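Side-chain contact in DUF1425 domain-containing protein (Shewanella loihica, PDB 3O0L), which is of unknown function but has an all-beta fold and, with a predicted lipoprotein signal, is probably a membrane-attached cell-envelope protein: residues V15-D18 / H23-V26. Sequence-based numbering, arbitrary orientation. Where two conformers were deposited one is given.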
loop_
_atom_site.group_PDB
_atom_site.type_symbol
_atom_site.label_atom_id
_atom_site.label_comp_id
_atom_site.label_asym_id
_atom_site.label_seq_id
_atom_site.Cartn_x
_atom_site.Cartn_y
_atom_site.Cartn_z
ATOM N N VAL A 15 5.123 -1.089 -3.076
ATOM C CA VAL A 15 5.412 -2.392 -2.473
ATOM C C VAL A 15 6.510 -3.043 -3.267
ATOM O O VAL A 15 6.408 -3.180 -4.504
ATOM C CB VAL A 15 4.211 -3.349 -2.434
ATOM C CG1 VAL A 15 4.611 -4.684 -1.798
ATOM C CG2 VAL A 15 3.051 -2.720 -1.633
ATOM N N ARG A 16 7.574 -3.404 -2.571
ATOM C CA ARG A 16 8.637 -4.144 -3.188
ATOM C C ARG A 16 8.862 -5.466 -2.496
ATOM O O ARG A 16 8.728 -5.582 -1.280
ATOM C CB ARG A 16 9.907 -3.335 -3.289
ATOM C CG ARG A 16 10.559 -2.988 -2.055
ATOM C CD ARG A 16 11.927 -2.229 -2.348
ATOM N NE ARG A 16 12.947 -3.130 -2.857
ATOM C CZ ARG A 16 14.002 -2.762 -3.597
ATOM N NH1 ARG A 16 14.206 -1.488 -3.920
ATOM N NH2 ARG A 16 14.862 -3.678 -4.018
ATOM N N VAL A 17 9.208 -6.445 -3.318
ATOM C CA VAL A 17 9.470 -7.817 -2.925
ATOM C C VAL A 17 10.845 -8.192 -3.451
ATOM O O VAL A 17 11.169 -7.962 -4.648
ATOM C CB VAL A 17 8.404 -8.773 -3.525
ATOM C CG1 VAL A 17 8.721 -10.250 -3.182
ATOM C CG2 VAL A 17 7.009 -8.360 -3.077
ATOM N N ASP A 18 11.660 -8.799 -2.588
ATOM C CA ASP A 18 12.958 -9.281 -2.972
ATOM C C ASP A 18 13.102 -10.674 -2.379
ATOM O O ASP A 18 13.173 -10.840 -1.149
ATOM C CB ASP A 18 14.066 -8.329 -2.509
ATOM C CG ASP A 18 13.904 -6.940 -3.073
ATOM O OD1 ASP A 18 14.288 -6.699 -4.250
ATOM O OD2 ASP A 18 13.361 -6.074 -2.350
ATOM N N HIS A 23 12.624 -10.085 -7.987
ATOM C CA HIS A 23 12.575 -8.702 -7.508
ATOM C C HIS A 23 11.404 -7.972 -8.195
ATOM O O HIS A 23 11.327 -7.937 -9.425
ATOM C CB HIS A 23 13.908 -8.014 -7.796
ATOM C CG HIS A 23 15.088 -8.711 -7.190
ATOM N ND1 HIS A 23 15.476 -8.519 -5.881
ATOM C CD2 HIS A 23 15.958 -9.611 -7.713
ATOM C CE1 HIS A 23 16.528 -9.277 -5.622
ATOM N NE2 HIS A 23 16.845 -9.945 -6.721
ATOM N N SER A 24 10.456 -7.443 -7.435
ATOM C CA SER A 24 9.443 -6.601 -8.013
ATOM C C SER A 24 9.299 -5.345 -7.200
ATOM O O SER A 24 9.683 -5.302 -6.059
ATOM C CB SER A 24 8.103 -7.316 -8.050
ATOM O OG SER A 24 7.735 -7.699 -6.762
ATOM N N ASP A 25 8.743 -4.315 -7.812
ATOM C CA ASP A 25 8.585 -3.036 -7.182
ATOM C C ASP A 25 7.459 -2.362 -7.908
ATOM O O ASP A 25 7.623 -1.963 -9.058
ATOM C CB ASP A 25 9.899 -2.256 -7.302
ATOM C CG ASP A 25 9.943 -1.001 -6.441
ATOM O OD1 ASP A 25 8.894 -0.514 -6.000
ATOM O OD2 ASP A 25 11.070 -0.499 -6.222
ATOM N N VAL A 26 6.309 -2.283 -7.261
ATOM C CA VAL A 26 5.130 -1.720 -7.901
ATOM C C VAL A 26 4.454 -0.711 -7.011
ATOM O O VAL A 26 4.513 -0.803 -5.773
ATOM C CB VAL A 26 4.126 -2.795 -8.258
ATOM C CG1 VAL A 26 4.817 -3.913 -9.038
ATOM C CG2 VAL A 26 3.432 -3.305 -7.005
HETATM O O HOH W 1 5.948 -5.818 -5.760
HETATM O O HOH W 2 12.528 -5.246 -5.713
#
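With CG anti to the carbonyl carbon in both residues (chi1 -59° in Asp18, -57° in His23), Asp18 and His23 swing carboxylate and imidazole together across a beta hairpin, where strands 14-19 and 22-34 run antiparallel. His23 ND1 donates to Asp18 OD1 at 2.7 Å, nearly straight at 173°; the oxygen takes it on its anti lone pair, in the ring plane, with carboxylate and ring steeply turned against each other. On its own strand Arg16 reaches the same carboxylate side-on, Arg16 NE to Asp18 OD2 at 3.0 Å on the syn lone pair and Arg16 NH2 to Asp18 OD1 at 3.1 Å, giving OD1 two protein donors. An asparagine in place of Asp18 would probably cost the guanidinium its salt-bridge partner and weaken the hold on the imidazole. Arg16 NH1 also lies 4.0 Å from Asp25 OD2, but no N-H points at that oxygen. These four share one face; Val15, Val17, Ser24 and Val26 lie on the reverse, with Ile7 and Ile9 of the second subunit packing on the valines. Ser24 OG rests 3.5 Å from Val17 CB and is hydrogen-bonded to Glu108 OE1. Beside it, one water donates to both Ser24 OG, at 2.8 Å, and Val15 O, at 3.0 Å.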